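Local structure of conserved hypothetical protein NMB0706 (Neisseria meningitidis, 1RV9) at residues G37-T51 with D55-V67. The protein is of unknown function but belongs to the family named multi-copper polyphenol oxidoreductase laccase, so an enzymatic role is possible though unproven. Residues are numbered along the deposited sequence; the frame is centred on the assembly and turned at random.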
ATOM      1  N   GLY A  37      -9.044   9.361 -13.937  1.00 13.68           N
ATOM      2  CA  GLY A  37     -10.375   9.592 -13.405  1.00 13.38           C
ATOM      3  C   GLY A  37     -10.508  10.799 -12.496  1.00 13.68           C
ATOM      4  O   GLY A  37     -11.577  11.026 -11.922  1.00 14.32           O
ATOM      5  N   GLY A  38      -9.440  11.583 -12.371  1.00 12.87           N
ATOM      6  CA  GLY A  38      -9.477  12.745 -11.500  1.00 13.40           C
ATOM      7  C   GLY A  38      -9.517  14.092 -12.197  1.00 14.19           C
ATOM      8  O   GLY A  38      -9.775  14.170 -13.397  1.00 15.25           O
ATOM      9  N   VAL A  39      -9.250  15.151 -11.437  1.00 13.64           N
ATOM     10  CA  VAL A  39      -9.274  16.510 -11.972  1.00 14.90           C
ATOM     11  C   VAL A  39      -7.933  17.239 -11.913  1.00 15.43           C
ATOM     12  O   VAL A  39      -7.841  18.395 -12.326  1.00 15.20           O
ATOM     13  CB  VAL A  39     -10.315  17.384 -11.239  1.00 14.63           C
ATOM     14  CG1 VAL A  39     -11.694  16.753 -11.350  1.00 17.95           C
ATOM     15  CG2 VAL A  39      -9.919  17.563  -9.780  1.00 15.68           C
ATOM     16  N   SER A  40      -6.897  16.578 -11.401  1.00 13.91           N
ATOM     17  CA  SER A  40      -5.582  17.208 -11.311  1.00 12.80           C
ATOM     18  C   SER A  40      -4.904  17.275 -12.672  1.00 11.62           C
ATOM     19  O   SER A  40      -5.237  16.518 -13.582  1.00 11.64           O
ATOM     20  CB  SER A  40      -4.696  16.455 -10.313  1.00 12.60           C
ATOM     21  OG  SER A  40      -5.234  16.555  -9.008  1.00 11.94           O
ATOM     22  N   GLN A  41      -3.935  18.177 -12.799  1.00 13.29           N
ATOM     23  CA  GLN A  41      -3.231  18.376 -14.063  1.00 13.22           C
ATOM     24  C   GLN A  41      -1.715  18.311 -13.936  1.00 13.11           C
ATOM     25  O   GLN A  41      -1.167  18.211 -12.839  1.00 13.44           O
ATOM     26  CB  GLN A  41      -3.595  19.745 -14.640  1.00 13.27           C
ATOM     27  CG  GLN A  41      -3.158  20.890 -13.737  1.00 13.45           C
ATOM     28  CD  GLN A  41      -3.635  22.242 -14.215  1.00 14.51           C
ATOM     29  OE1 GLN A  41      -3.003  22.878 -15.065  1.00 17.57           O
ATOM     30  NE2 GLN A  41      -4.760  22.688 -13.676  1.00 14.85           N
ATOM     31  N   GLY A  42      -1.048  18.388 -15.081  1.00 13.22           N
ATOM     32  CA  GLY A  42       0.403  18.371 -15.100  1.00 13.21           C
ATOM     33  C   GLY A  42       1.019  17.122 -14.507  1.00 13.14           C
ATOM     34  O   GLY A  42       0.630  16.007 -14.843  1.00 14.91           O
ATOM     35  N   ALA A  43       1.989  17.320 -13.623  1.00 13.74           N
ATOM     36  CA  ALA A  43       2.689  16.212 -12.979  1.00 14.47           C
ATOM     37  C   ALA A  43       1.756  15.379 -12.117  1.00 14.46           C
ATOM     38  O   ALA A  43       2.053  14.234 -11.795  1.00 14.57           O
ATOM     39  CB  ALA A  43       3.830  16.749 -12.114  1.00 15.55           C
ATOM     40  N   TYR A  44       0.623  15.946 -11.739  1.00 13.06           N
ATOM     41  CA  TYR A  44      -0.299  15.229 -10.882  1.00 13.81           C
ATOM     42  C   TYR A  44      -1.363  14.652 -11.746  1.00 15.23           C
ATOM     43  O   TYR A  44      -2.410  14.216 -11.258  1.00 12.76           O
ATOM     44  CB  TYR A  44      -0.905  16.188  -9.864  1.00 14.10           C
ATOM     45  CG  TYR A  44       0.149  16.914  -9.072  1.00 13.03           C
ATOM     46  CD1 TYR A  44       0.518  18.220  -9.398  1.00 13.99           C
ATOM     47  CD2 TYR A  44       0.829  16.275  -8.034  1.00 12.82           C
ATOM     48  CE1 TYR A  44       1.541  18.871  -8.713  1.00 13.01           C
ATOM     49  CE2 TYR A  44       1.863  16.921  -7.341  1.00 11.83           C
ATOM     50  CZ  TYR A  44       2.213  18.217  -7.690  1.00 13.26           C
ATOM     51  OH  TYR A  44       3.245  18.845  -7.031  1.00 13.01           O
ATOM     52  N   GLN A  45      -1.109  14.545 -13.035  1.00 17.22           N
ATOM     53  CA  GLN A  45      -2.254  14.080 -13.754  1.00 22.03           C
ATOM     54  C   GLN A  45      -3.149  12.929 -13.445  1.00 23.07           C
ATOM     55  O   GLN A  45      -2.873  11.702 -13.498  1.00 23.19           O
ATOM     56  CB  GLN A  45      -2.089  14.180 -15.268  1.00 24.27           C
ATOM     57  CG  GLN A  45      -1.181  13.342 -16.118  1.00 27.34           C
ATOM     58  CD  GLN A  45      -1.143  14.017 -17.473  1.00 29.91           C
ATOM     59  OE1 GLN A  45      -0.484  15.047 -17.636  1.00 28.58           O
ATOM     60  NE2 GLN A  45      -1.922  13.505 -18.426  1.00 30.59           N
ATOM     61  N   SER A  46      -4.248  13.593 -13.088  1.00 23.38           N
ATOM     62  CA  SER A  46      -5.574  13.350 -12.706  1.00 19.27           C
ATOM     63  C   SER A  46      -5.981  12.841 -11.340  1.00 15.58           C
ATOM     64  O   SER A  46      -6.272  13.667 -10.441  1.00 13.45           O
ATOM     65  CB  SER A  46      -6.240  12.772 -13.963  1.00 23.40           C
ATOM     66  OG  SER A  46      -6.927  11.598 -13.782  1.00 19.53           O
ATOM     67  N   LEU A  47      -6.022  11.544 -11.106  1.00 14.16           N
ATOM     68  CA  LEU A  47      -6.489  11.215  -9.753  1.00 11.99           C
ATOM     69  C   LEU A  47      -5.513  11.240  -8.581  1.00 11.96           C
ATOM     70  O   LEU A  47      -5.307  10.229  -7.922  1.00 11.60           O
ATOM     71  CB  LEU A  47      -7.312   9.923  -9.737  1.00 11.40           C
ATOM     72  CG  LEU A  47      -8.331   9.690  -8.614  1.00  9.97           C
ATOM     73  CD1 LEU A  47      -9.560  10.606  -8.749  1.00 11.91           C
ATOM     74  CD2 LEU A  47      -8.787   8.230  -8.706  1.00 11.67           C
ATOM     75  N   ASN A  48      -4.995  12.432  -8.264  1.00 10.89           N
ATOM     76  CA  ASN A  48      -4.072  12.558  -7.136  1.00  9.79           C
ATOM     77  C   ASN A  48      -4.802  12.673  -5.811  1.00  9.88           C
ATOM     78  O   ASN A  48      -5.567  13.612  -5.587  1.00 10.91           O
ATOM     79  CB  ASN A  48      -3.161  13.772  -7.304  1.00  9.60           C
ATOM     80  CG  ASN A  48      -2.344  14.049  -6.068  1.00 11.09           C
ATOM     81  OD1 ASN A  48      -1.814  13.129  -5.455  1.00 10.83           O
ATOM     82  ND2 ASN A  48      -2.228  15.324  -5.697  1.00 10.97           N
ATOM     83  N   LEU A  49      -4.550  11.715  -4.928  1.00  8.28           N
ATOM     84  CA  LEU A  49      -5.199  11.698  -3.631  1.00  8.58           C
ATOM     85  C   LEU A  49      -4.326  12.210  -2.492  1.00  7.99           C
ATOM     86  O   LEU A  49      -4.780  12.271  -1.352  1.00  8.14           O
ATOM     87  CB  LEU A  49      -5.665  10.274  -3.323  1.00  8.07           C
ATOM     88  CG  LEU A  49      -6.610   9.681  -4.371  1.00  9.71           C
ATOM     89  CD1 LEU A  49      -6.792   8.192  -4.120  1.00 10.26           C
ATOM     90  CD2 LEU A  49      -7.944  10.407  -4.325  1.00  8.49           C
ATOM     91  N   GLY A  50      -3.082  12.585  -2.795  1.00  9.36           N
ATOM     92  CA  GLY A  50      -2.182  13.072  -1.759  1.00 10.36           C
ATOM     93  C   GLY A  50      -2.201  14.578  -1.566  1.00 10.33           C
ATOM     94  O   GLY A  50      -2.130  15.335  -2.533  1.00 11.26           O
ATOM     95  N   THR A  51      -2.285  15.010  -0.311  1.00 11.46           N
ATOM     96  CA  THR A  51      -2.320  16.433   0.020  1.00 12.16           C
ATOM     97  C   THR A  51      -0.942  16.960   0.405  1.00 13.57           C
ATOM     98  O   THR A  51      -0.791  18.139   0.726  1.00 14.47           O
ATOM     99  CB  THR A  51      -3.241  16.703   1.218  1.00 12.82           C
ATOM    100  OG1 THR A  51      -2.728  16.021   2.370  1.00 14.59           O
ATOM    101  CG2 THR A  51      -4.652  16.221   0.937  1.00 13.34           C
ATOM    102  N   ASP A  55       0.209  19.539  -4.948  1.00 14.43           N
ATOM    103  CA  ASP A  55      -0.902  19.709  -5.883  1.00 15.99           C
ATOM    104  C   ASP A  55      -1.878  20.750  -5.329  1.00 16.57           C
ATOM    105  O   ASP A  55      -1.760  21.167  -4.177  1.00 16.97           O
ATOM    106  CB  ASP A  55      -1.610  18.359  -6.077  1.00 15.46           C
ATOM    107  CG  ASP A  55      -2.570  18.349  -7.259  1.00 16.71           C
ATOM    108  OD1 ASP A  55      -2.635  19.348  -8.003  1.00 15.71           O
ATOM    109  OD2 ASP A  55      -3.260  17.323  -7.450  1.00 14.12           O
ATOM    110  N   ASN A  56      -2.828  21.181  -6.154  1.00 18.40           N
ATOM    111  CA  ASN A  56      -3.823  22.157  -5.720  1.00 18.94           C
ATOM    112  C   ASN A  56      -4.730  21.481  -4.696  1.00 18.45           C
ATOM    113  O   ASN A  56      -5.319  20.439  -4.974  1.00 16.91           O
ATOM    114  CB  ASN A  56      -4.645  22.643  -6.919  1.00 22.57           C
ATOM    115  CG  ASN A  56      -5.755  23.601  -6.521  1.00 23.98           C
ATOM    116  OD1 ASN A  56      -6.789  23.190  -5.995  1.00 26.85           O
ATOM    117  ND2 ASN A  56      -5.540  24.889  -6.763  1.00 28.49           N
ATOM    118  N   PRO A  57      -4.840  22.058  -3.488  1.00 19.03           N
ATOM    119  CA  PRO A  57      -5.679  21.496  -2.425  1.00 19.41           C
ATOM    120  C   PRO A  57      -7.124  21.218  -2.840  1.00 19.76           C
ATOM    121  O   PRO A  57      -7.687  20.178  -2.490  1.00 17.30           O
ATOM    122  CB  PRO A  57      -5.578  22.546  -1.322  1.00 20.18           C
ATOM    123  CG  PRO A  57      -4.184  23.066  -1.503  1.00 20.31           C
ATOM    124  CD  PRO A  57      -4.106  23.239  -3.001  1.00 19.01           C
ATOM    125  N   GLU A  58      -7.724  22.143  -3.582  1.00 19.44           N
ATOM    126  CA  GLU A  58      -9.103  21.961  -4.022  1.00 19.64           C
ATOM    127  C   GLU A  58      -9.225  20.768  -4.966  1.00 18.38           C
ATOM    128  O   GLU A  58     -10.208  20.030  -4.922  1.00 17.95           O
ATOM    129  CB  GLU A  58      -9.618  23.220  -4.724  1.00 22.37           C
ATOM    130  CG  GLU A  58     -11.013  23.053  -5.305  1.00 26.31           C
ATOM    131  CD  GLU A  58     -11.434  24.226  -6.164  1.00 30.33           C
ATOM    132  OE1 GLU A  58     -11.672  25.321  -5.611  1.00 30.97           O
ATOM    133  OE2 GLU A  58     -11.520  24.051  -7.399  1.00 31.90           O
ATOM    134  N   ALA A  59      -8.222  20.587  -5.821  1.00 16.63           N
ATOM    135  CA  ALA A  59      -8.221  19.478  -6.769  1.00 15.96           C
ATOM    136  C   ALA A  59      -8.173  18.149  -6.022  1.00 15.15           C
ATOM    137  O   ALA A  59      -8.918  17.222  -6.339  1.00 15.99           O
ATOM    138  CB  ALA A  59      -7.029  19.591  -7.712  1.00 15.70           C
ATOM    139  N   VAL A  60      -7.292  18.059  -5.030  1.00 15.33           N
ATOM    140  CA  VAL A  60      -7.166  16.834  -4.245  1.00 14.14           C
ATOM    141  C   VAL A  60      -8.477  16.520  -3.533  1.00 14.52           C
ATOM    142  O   VAL A  60      -8.890  15.363  -3.458  1.00 13.81           O
ATOM    143  CB  VAL A  60      -6.045  16.949  -3.193  1.00 13.32           C
ATOM    144  CG1 VAL A  60      -5.998  15.680  -2.340  1.00 13.16           C
ATOM    145  CG2 VAL A  60      -4.711  17.165  -3.885  1.00 13.76           C
ATOM    146  N   ARG A  61      -9.126  17.552  -3.005  1.00 15.10           N
ATOM    147  CA  ARG A  61     -10.394  17.374  -2.310  1.00 15.38           C
ATOM    148  C   ARG A  61     -11.412  16.756  -3.264  1.00 14.88           C
ATOM    149  O   ARG A  61     -12.168  15.859  -2.890  1.00 15.09           O
ATOM    150  CB  ARG A  61     -10.914  18.723  -1.807  1.00 17.70           C
ATOM    151  CG  ARG A  61     -12.246  18.658  -1.080  1.00 21.33           C
ATOM    152  CD  ARG A  61     -13.142  19.805  -1.526  1.00 26.18           C
ATOM    153  NE  ARG A  61     -14.168  19.350  -2.460  1.00 29.67           N
ATOM    154  CZ  ARG A  61     -14.524  19.994  -3.568  1.00 30.56           C
ATOM    155  NH1 ARG A  61     -13.934  21.134  -3.900  1.00 31.52           N
ATOM    156  NH2 ARG A  61     -15.485  19.501  -4.342  1.00 31.13           N
ATOM    157  N   ARG A  62     -11.428  17.240  -4.501  1.00 13.75           N
ATOM    158  CA  ARG A  62     -12.357  16.726  -5.496  1.00 15.16           C
ATOM    159  C   ARG A  62     -12.026  15.279  -5.862  1.00 13.48           C
ATOM    160  O   ARG A  62     -12.927  14.451  -6.011  1.00 13.16           O
ATOM    161  CB  ARG A  62     -12.333  17.623  -6.737  1.00 17.13           C
ATOM    162  CG  ARG A  62     -12.697  19.073  -6.426  1.00 21.15           C
ATOM    163  CD  ARG A  62     -12.423  19.978  -7.613  1.00 25.06           C
ATOM    164  NE  ARG A  62     -13.318  19.707  -8.733  1.00 28.86           N
ATOM    165  CZ  ARG A  62     -12.977  19.856 -10.009  1.00 29.07           C
ATOM    166  NH1 ARG A  62     -11.755  20.269 -10.326  1.00 28.83           N
ATOM    167  NH2 ARG A  62     -13.856  19.599 -10.969  1.00 29.39           N
ATOM    168  N   ASN A  63     -10.739  14.965  -6.000  1.00 11.93           N
ATOM    169  CA  ASN A  63     -10.346  13.597  -6.333  1.00 11.41           C
ATOM    170  C   ASN A  63     -10.762  12.640  -5.217  1.00 10.19           C
ATOM    171  O   ASN A  63     -11.203  11.519  -5.481  1.00 11.38           O
ATOM    172  CB  ASN A  63      -8.834  13.503  -6.566  1.00 11.78           C
ATOM    173  CG  ASN A  63      -8.378  14.311  -7.765  1.00 11.47           C
ATOM    174  OD1 ASN A  63      -9.082  14.401  -8.771  1.00 11.40           O
ATOM    175  ND2 ASN A  63      -7.184  14.889  -7.672  1.00 11.92           N
ATOM    176  N   ARG A  64     -10.632  13.079  -3.969  1.00 10.55           N
ATOM    177  CA  ARG A  64     -11.019  12.232  -2.846  1.00 10.53           C
ATOM    178  C   ARG A  64     -12.532  12.053  -2.826  1.00 10.94           C
ATOM    179  O   ARG A  64     -13.040  11.022  -2.390  1.00 11.30           O
ATOM    180  CB  ARG A  64     -10.513  12.822  -1.528  1.00  9.84           C
ATOM    181  CG  ARG A  64      -9.001  12.703  -1.370  1.00 11.43           C
ATOM    182  CD  ARG A  64      -8.535  13.144   0.005  1.00  9.70           C
ATOM    183  NE  ARG A  64      -7.117  12.856   0.219  1.00  9.60           N
ATOM    184  CZ  ARG A  64      -6.500  12.997   1.385  1.00 10.08           C
ATOM    185  NH1 ARG A  64      -7.177  13.424   2.442  1.00 10.75           N
ATOM    186  NH2 ARG A  64      -5.210  12.709   1.499  1.00 10.43           N
ATOM    187  N   GLU A  65     -13.254  13.059  -3.306  1.00 13.07           N
ATOM    188  CA  GLU A  65     -14.707  12.974  -3.373  1.00 12.82           C
ATOM    189  C   GLU A  65     -15.089  11.914  -4.394  1.00 13.16           C
ATOM    190  O   GLU A  65     -16.009  11.122  -4.176  1.00 13.24           O
ATOM    191  CB  GLU A  65     -15.300  14.308  -3.806  1.00 17.52           C
ATOM    192  CG  GLU A  65     -15.472  15.292  -2.690  1.00 22.63           C
ATOM    193  CD  GLU A  65     -16.091  16.578  -3.170  1.00 26.03           C
ATOM    194  OE1 GLU A  65     -17.003  16.523  -4.023  1.00 28.11           O
ATOM    195  OE2 GLU A  65     -15.675  17.644  -2.683  1.00 29.41           O
ATOM    196  N   ILE A  66     -14.385  11.922  -5.521  1.00 11.95           N
ATOM    197  CA  ILE A  66     -14.629  10.959  -6.585  1.00 12.63           C
ATOM    198  C   ILE A  66     -14.428   9.546  -6.045  1.00 14.28           C
ATOM    199  O   ILE A  66     -15.200   8.635  -6.350  1.00 13.86           O
ATOM    200  CB  ILE A  66     -13.673  11.201  -7.777  1.00 12.23           C
ATOM    201  CG1 ILE A  66     -14.032  12.522  -8.462  1.00 12.94           C
ATOM    202  CG2 ILE A  66     -13.767  10.057  -8.777  1.00 13.23           C
ATOM    203  CD1 ILE A  66     -13.065  12.930  -9.553  1.00 12.24           C
ATOM    204  N   VAL A  67     -13.394   9.368  -5.232  1.00 12.87           N
ATOM    205  CA  VAL A  67     -13.118   8.059  -4.657  1.00 12.57           C
ATOM    206  C   VAL A  67     -14.183   7.675  -3.634  1.00 13.95           C
ATOM    207  O   VAL A  67     -14.641   6.534  -3.614  1.00 13.01           O
ATOM    208  CB  VAL A  67     -11.719   8.021  -3.992  1.00 10.50           C
ATOM    209  CG1 VAL A  67     -11.575   6.769  -3.132  1.00 11.17           C
ATOM    210  CG2 VAL A  67     -10.645   8.029  -5.066  1.00 10.57           C
TER
HETATM  211  O   HOH W   1      -3.527  19.971 -10.423  1.00 15.07           O
HETATM  212  O   HOH W   2      -0.757  17.667  -2.752  1.00 13.62           O
HETATM  213  O   HOH W   3      -2.278  19.879  -1.730  1.00 21.08           O
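N63, on the inner side of helix 57-71, reaches into the curled loop 37-51 and can be followed atom by atom. Its CB lies against N48 O and packs on L47 CD1 at 3.7 Å. CG comes near two carbonyl oxygens, S46 O and N48 O. With CG anti to the carbonyl carbon (chi1 -64°), the amide is directed at the loop backbone and its two ends do different work. OD1 accepts from V39 N at 2.8 Å, the donor lying in the carbonyl plane. ND2 gives one proton to S40 OG, which sits exactly in the amide plane, and the other to N48 O, 19° out of it. Three bonds to three loop residues therefore fix the rotation of this buried amide.

S40 OG passes the chain of bonds on: it donates to D55 OD2 at 2.6 Å, on the syn lone pair, while N48 ND2 takes the anti lone pair of the same oxygen at 2.9 Å. OD2 is thus held twice; OD1 accepts from N56 N and from a water bridging to Q41 N. D55 lies over one face of the Y44 ring, carboxylate and ring planes 6° apart, with CB 3.7 Å from the ring centroid, a CH-pi contact. The Y44 hydroxyl bonds to V53 O in the link between the segments.

One position before N63, the R62 guanidinium has V39 CG1 over one face, offset toward the rim. One position after it, the extended R64 grips L49 O side-on, NE and NH2 each at 2.9 Å, and T51 CG2 rests over one guanidinium face. L49 CD2 meets V67 CG2 at 3.7 Å, both residues also touching Y77.

N48 OD1 accepts from G50 N, closing an Asx turn, and also from R247 N. N56 OD1, accepting from A59 N, marks the N-cap: in the connection from strand 28-33, this is an Asn-capped helix with its preceding loop folded back on it, N63 and R64 binding the loop backbone.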